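Local coordinates for uncharacterized protein DUF1470 (Jannaschia sp. CCS1, PDB 3H0N) that is of unknown function but, with its ABATE domain and treble-clef zinc finger, possibly acts as a transcription regulator, at residues A[12-17]-A[43-48]; A[17-22]-A[69-74]. All blocks are in the same frame, centred on the assembly; numbering follows the deposited sequence. Where two conformers were deposited one is given.

Contact 1: A[12-17]-A[43-48]; sequences LRVSLD and DLLKDD
Leu44 carries most of the apolar part of this contact, reaching from the last turn of helix 38-44 to one flank of helix 10-22. Its CG is anti to the backbone N (chi1 -179°), which brings the isobutyl group up between Val14 and Asp17, one helical turn apart. Leu44 CD1 lies 3.5 Å from Asp17 CB, while Leu44 CG meets Val14 CG1 at 4.1 Å, the two side chains crossing at about a right angle. The same Val14 CG1 also touches Leu45 CD2 at 4.3 Å, although Leu45 has already left helical geometry.

The polar part lies nearer the surface. Arg13 extends as far as CG and CD, then bends at chi3 (61°), and its NH2 makes a salt bridge with Asp47 OD2 at 3.1 Å. The N-H points poorly at the oxygen (127°), so the hydrogen bond within the salt bridge is weak; the guanidinium and carboxylate planes are steeply tilted against each other. A water in the guanidinium plane accepts from Arg13 NE at 2.8 Å and weakly donates to Asp47 OD2. Arg13 NH1 is held more firmly, by the carbonyl oxygens of Leu4 and Ser6. With an alanine here, Asp47 would probably lose its cationic mate and those two carbonyls the donor they share. A second water donates to both Asp17 OD2 and Leu44 O, at 2.8 and 2.9 Å.

Deeper in the fold, Leu45 packs on Trp125 of helix 121-138 and Phe63 of helix 58-78, while Leu12 and Leu16 of helix 10-22 rest on Phe158 of strand 156-158.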
loop_
_atom_site.group_PDB
_atom_site.type_symbol
_atom_site.label_atom_id
_atom_site.label_comp_id
_atom_site.label_asym_id
_atom_site.label_seq_id
_atom_site.Cartn_x
_atom_site.Cartn_y
_atom_site.Cartn_z
ATOM N N LEU A 12 6.583 -3.948 -7.869
ATOM C CA LEU A 12 7.887 -4.565 -7.580
ATOM C C LEU A 12 8.301 -5.525 -8.671
ATOM O O LEU A 12 9.455 -5.495 -9.187
ATOM C CB LEU A 12 7.854 -5.288 -6.208
ATOM C CG LEU A 12 9.097 -6.078 -5.789
ATOM C CD1 LEU A 12 10.307 -5.131 -5.655
ATOM C CD2 LEU A 12 8.822 -6.819 -4.481
ATOM N N ARG A 13 7.381 -6.398 -9.074
ATOM C CA ARG A 13 7.676 -7.424 -10.060
ATOM C C ARG A 13 8.008 -6.825 -11.416
ATOM O O ARG A 13 8.997 -7.213 -12.049
ATOM C CB ARG A 13 6.463 -8.342 -10.208
ATOM C CG ARG A 13 6.598 -9.422 -11.254
ATOM C CD ARG A 13 5.388 -10.330 -11.333
ATOM N NE ARG A 13 4.120 -9.703 -11.686
ATOM C CZ ARG A 13 3.132 -9.329 -10.829
ATOM N NH1 ARG A 13 3.231 -9.400 -9.509
ATOM N NH2 ARG A 13 2.017 -8.844 -11.356
ATOM N N VAL A 14 7.201 -5.883 -11.870
ATOM C CA VAL A 14 7.427 -5.271 -13.163
ATOM C C VAL A 14 8.736 -4.471 -13.122
ATOM O O VAL A 14 9.493 -4.465 -14.088
ATOM C CB VAL A 14 6.231 -4.412 -13.577
ATOM C CG1 VAL A 14 6.535 -3.530 -14.791
ATOM C CG2 VAL A 14 5.016 -5.288 -13.902
ATOM N N SER A 15 9.031 -3.812 -12.004
ATOM C CA SER A 15 10.287 -3.043 -11.889
ATOM C C SER A 15 11.498 -3.960 -12.107
ATOM O O SER A 15 12.387 -3.652 -12.898
ATOM C CB SER A 15 10.436 -2.424 -10.493
ATOM O OG SER A 15 9.528 -1.359 -10.279
ATOM N N LEU A 16 11.500 -5.090 -11.419
ATOM C CA LEU A 16 12.612 -6.060 -11.536
ATOM C C LEU A 16 12.717 -6.584 -12.942
ATOM O O LEU A 16 13.814 -6.633 -13.525
ATOM C CB LEU A 16 12.432 -7.225 -10.560
ATOM C CG LEU A 16 12.451 -6.832 -9.077
ATOM C CD1 LEU A 16 11.852 -7.979 -8.225
ATOM C CD2 LEU A 16 13.858 -6.488 -8.568
ATOM N N ASP A 17 11.594 -7.005 -13.496
ATOM C CA ASP A 17 11.569 -7.583 -14.836
ATOM C C ASP A 17 12.001 -6.561 -15.921
ATOM O O ASP A 17 12.745 -6.924 -16.834
ATOM C CB ASP A 17 10.177 -8.110 -15.183
ATOM C CG ASP A 17 9.821 -9.391 -14.453
ATOM O OD1 ASP A 17 10.707 -9.990 -13.820
ATOM O OD2 ASP A 17 8.634 -9.779 -14.582
ATOM N N ASP A 43 4.965 -8.922 -23.123
ATOM C CA ASP A 43 5.124 -9.966 -22.132
ATOM C C ASP A 43 5.304 -9.375 -20.734
ATOM O O ASP A 43 4.770 -9.925 -19.769
ATOM C CB ASP A 43 6.298 -10.851 -22.494
ATOM C CG ASP A 43 6.564 -11.897 -21.452
ATOM O OD1 ASP A 43 5.683 -12.744 -21.232
ATOM O OD2 ASP A 43 7.638 -11.851 -20.849
ATOM N N LEU A 44 6.031 -8.254 -20.632
ATOM C CA LEU A 44 6.191 -7.557 -19.366
ATOM C C LEU A 44 4.873 -7.174 -18.689
ATOM O O LEU A 44 4.703 -7.324 -17.468
ATOM C CB LEU A 44 7.042 -6.304 -19.565
ATOM C CG LEU A 44 7.322 -5.454 -18.324
ATOM C CD1 LEU A 44 8.329 -6.186 -17.372
ATOM C CD2 LEU A 44 7.857 -4.086 -18.702
ATOM N N LEU A 45 3.946 -6.655 -19.500
ATOM C CA LEU A 45 2.704 -6.090 -19.007
ATOM C C LEU A 45 1.510 -7.015 -19.225
ATOM O O LEU A 45 0.373 -6.566 -19.163
ATOM C CB LEU A 45 2.418 -4.756 -19.714
ATOM C CG LEU A 45 3.555 -3.730 -19.584
ATOM C CD1 LEU A 45 3.211 -2.442 -20.355
ATOM C CD2 LEU A 45 3.888 -3.472 -18.146
ATOM N N LYS A 46 1.744 -8.310 -19.458
ATOM C CA LYS A 46 0.663 -9.264 -19.803
ATOM C C LYS A 46 -0.453 -9.339 -18.758
ATOM O O LYS A 46 -1.585 -9.684 -19.077
ATOM C CB LYS A 46 1.250 -10.664 -20.019
ATOM C CG LYS A 46 1.808 -11.306 -18.733
ATOM C CD LYS A 46 2.498 -12.647 -19.012
ATOM C CE LYS A 46 2.742 -13.408 -17.704
ATOM N N ASP A 47 -0.166 -9.021 -17.500
ATOM C CA ASP A 47 -1.225 -9.158 -16.477
ATOM C C ASP A 47 -2.273 -8.054 -16.603
ATOM O O ASP A 47 -3.313 -8.117 -15.949
ATOM C CB ASP A 47 -0.623 -9.176 -15.064
ATOM C CG ASP A 47 0.223 -10.425 -14.795
ATOM O OD1 ASP A 47 0.061 -11.436 -15.514
ATOM O OD2 ASP A 47 1.052 -10.385 -13.859
ATOM N N ASP A 48 -2.000 -7.038 -17.446
ATOM C CA ASP A 48 -2.935 -5.945 -17.691
ATOM C C ASP A 48 -3.342 -5.888 -19.153
ATOM O O ASP A 48 -2.673 -5.251 -19.992
ATOM C CB ASP A 48 -2.350 -4.588 -17.279
ATOM C CG ASP A 48 -3.351 -3.472 -17.452
ATOM O OD1 ASP A 48 -4.554 -3.764 -17.520
ATOM O OD2 ASP A 48 -2.946 -2.312 -17.519
HETATM O O HOH W 1 4.209 -9.548 -14.462
HETATM O O HOH W 2 6.167 -8.668 -15.373
#

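Contact 2: A[17-22]-A[69-74]; sequences DLVNIA and LLHTAI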
loop_
_atom_site.group_PDB
_atom_site.type_symbol
_atom_site.label_atom_id
_atom_site.label_comp_id
_atom_site.label_asym_id
_atom_site.label_seq_id
_atom_site.Cartn_x
_atom_site.Cartn_y
_atom_site.Cartn_z
ATOM N N ASP A 17 11.594 -7.005 -13.496
ATOM C CA ASP A 17 11.569 -7.583 -14.836
ATOM C C ASP A 17 12.001 -6.561 -15.921
ATOM O O ASP A 17 12.745 -6.924 -16.834
ATOM C CB ASP A 17 10.177 -8.110 -15.183
ATOM C CG ASP A 17 9.821 -9.391 -14.453
ATOM O OD1 ASP A 17 10.707 -9.990 -13.820
ATOM O OD2 ASP A 17 8.634 -9.779 -14.582
ATOM N N LEU A 18 11.550 -5.326 -15.770
ATOM C CA LEU A 18 11.854 -4.274 -16.750
ATOM C C LEU A 18 13.343 -3.959 -16.693
ATOM O O LEU A 18 14.014 -3.872 -17.731
ATOM C CB LEU A 18 10.993 -3.030 -16.475
ATOM C CG LEU A 18 11.401 -1.811 -17.305
ATOM C CD1 LEU A 18 11.309 -2.044 -18.819
ATOM C CD2 LEU A 18 10.529 -0.652 -16.840
ATOM N N VAL A 19 13.874 -3.792 -15.493
ATOM C CA VAL A 19 15.319 -3.541 -15.359
ATOM C C VAL A 19 16.098 -4.696 -15.956
ATOM O O VAL A 19 17.102 -4.488 -16.652
ATOM C CB VAL A 19 15.657 -3.302 -13.881
ATOM C CG1 VAL A 19 17.178 -3.472 -13.601
ATOM C CG2 VAL A 19 15.107 -1.920 -13.449
ATOM N N ASN A 20 15.664 -5.944 -15.717
ATOM C CA ASN A 20 16.436 -7.093 -16.166
ATOM C C ASN A 20 16.375 -7.269 -17.674
ATOM O O ASN A 20 17.323 -7.751 -18.284
ATOM C CB ASN A 20 16.031 -8.335 -15.398
ATOM C CG ASN A 20 16.648 -8.365 -14.008
ATOM O OD1 ASN A 20 17.689 -7.751 -13.784
ATOM N ND2 ASN A 20 16.007 -9.062 -13.083
ATOM N N ILE A 21 15.297 -6.824 -18.316
ATOM C CA ILE A 21 15.227 -6.809 -19.765
ATOM C C ILE A 21 16.130 -5.713 -20.340
ATOM O O ILE A 21 16.974 -5.966 -21.212
ATOM C CB ILE A 21 13.780 -6.545 -20.254
ATOM C CG1 ILE A 21 12.911 -7.734 -19.907
ATOM C CG2 ILE A 21 13.783 -6.289 -21.785
ATOM C CD1 ILE A 21 11.386 -7.410 -19.926
ATOM N N ALA A 22 15.961 -4.494 -19.874
ATOM C CA ALA A 22 16.437 -3.346 -20.610
ATOM C C ALA A 22 17.825 -2.886 -20.226
ATOM O O ALA A 22 18.498 -2.216 -21.025
ATOM C CB ALA A 22 15.442 -2.174 -20.506
ATOM N N LEU A 69 15.992 4.632 -14.724
ATOM C CA LEU A 69 15.673 5.225 -13.417
ATOM C C LEU A 69 15.469 4.151 -12.356
ATOM O O LEU A 69 15.969 4.250 -11.224
ATOM C CB LEU A 69 14.440 6.117 -13.540
ATOM C CG LEU A 69 14.642 7.343 -14.426
ATOM C CD1 LEU A 69 13.281 7.904 -14.871
ATOM C CD2 LEU A 69 15.503 8.399 -13.686
ATOM N N LEU A 70 14.729 3.096 -12.682
ATOM C CA LEU A 70 14.472 2.049 -11.682
ATOM C C LEU A 70 15.764 1.294 -11.389
ATOM O O LEU A 70 15.972 0.885 -10.261
ATOM C CB LEU A 70 13.358 1.089 -12.129
ATOM C CG LEU A 70 11.988 1.693 -12.368
ATOM C CD1 LEU A 70 11.028 0.698 -12.971
ATOM C CD2 LEU A 70 11.414 2.285 -11.071
ATOM N N HIS A 71 16.613 1.100 -12.400
ATOM C CA HIS A 71 17.903 0.415 -12.163
ATOM C C HIS A 71 18.771 1.209 -11.185
ATOM O O HIS A 71 19.343 0.635 -10.250
ATOM C CB HIS A 71 18.676 0.137 -13.432
ATOM C CG HIS A 71 19.953 -0.621 -13.165
ATOM N ND1 HIS A 71 21.180 -0.005 -13.090
ATOM C CD2 HIS A 71 20.165 -1.929 -12.866
ATOM C CE1 HIS A 71 22.102 -0.905 -12.802
ATOM N NE2 HIS A 71 21.520 -2.090 -12.676
ATOM N N THR A 72 18.833 2.515 -11.372
ATOM C CA THR A 72 19.591 3.381 -10.451
ATOM C C THR A 72 19.052 3.234 -9.027
ATOM O O THR A 72 19.823 3.109 -8.070
ATOM C CB THR A 72 19.553 4.820 -10.908
ATOM O OG1 THR A 72 20.148 4.879 -12.209
ATOM C CG2 THR A 72 20.318 5.725 -9.955
ATOM N N ALA A 73 17.737 3.221 -8.869
ATOM C CA ALA A 73 17.140 3.077 -7.546
ATOM C C ALA A 73 17.439 1.730 -6.931
ATOM O O ALA A 73 17.766 1.614 -5.749
ATOM C CB ALA A 73 15.578 3.322 -7.611
ATOM N N ILE A 74 17.257 0.671 -7.699
ATOM C CA ILE A 74 17.478 -0.680 -7.194
ATOM C C ILE A 74 18.957 -0.914 -6.855
ATOM O O ILE A 74 19.271 -1.507 -5.815
ATOM C CB ILE A 74 16.928 -1.778 -8.140
ATOM C CG1 ILE A 74 15.410 -1.709 -8.150
ATOM C CG2 ILE A 74 17.413 -3.133 -7.723
ATOM C CD1 ILE A 74 14.761 -2.447 -9.339
#
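Leu18 opens the contact by setting its CD2 4.1 Å from CD1 of Leu70, the two side chains crossing at about a right angle. The touch is light, and Leu18 lies as well against Phe63, Leu66 and Ala67 earlier on helix 58-78 and against Leu44 of helix 38-44.

Val19 follows and does most of the work, its two methyls dividing the partner helix between them. CG1, anti to the backbone N (chi1 162°), comes to the edge of the His71 imidazole, near the ring plane, and stops 3.4 Å from CD2. It therefore meets the rim of the ring rather than its pi face. CG2 points to the backbone side of the same residue, 3.5 Å from His71 N and 3.7 Å from Leu70 CB, and one turn further along it reaches Ile74 CD1 at 4.2 Å. Val19 CA is 5.7 Å from His71 CA, the closest CA pair of the two segments. Across the two segments the contact is van der Waals packing, without hydrogen bonds.

The short helical segments cross steeply, at -109°, with their axes 9.3 Å apart at closest approach. Beyond them, Leu70 and Ile74 pack on Leu133 of helix 121-138, and Asn20 turns to the zinc-finger region, its OD1 accepting a hydrogen bond from the backbone N of Val156 on strand 156-158.

In the fold
Contacts 1 and 2 share helix 10-22, using successive parts of it that meet at Asp17, and their centres lie 11 Å apart. Along the chain the segments alternate: 12-17, 17-22, 43-48, then 69-74. One helix near the N-terminus thus packs against both the end of helix 38-44 and the C-terminal half of the long helix 58-78. The two contacts also touch directly, Leu44 CD1 lying 3.7 Å from Leu18 N and Ser15 OG 3.7 Å from Leu70 CD1, which makes them one continuous packing region. All four segments belong to the putative stress-induced transcription regulator region. The contact centres lie about 7 and 6 Å from the centre of the chain, so helix 10-22 joins helices 38-44 and 58-78 near the middle of the molecule.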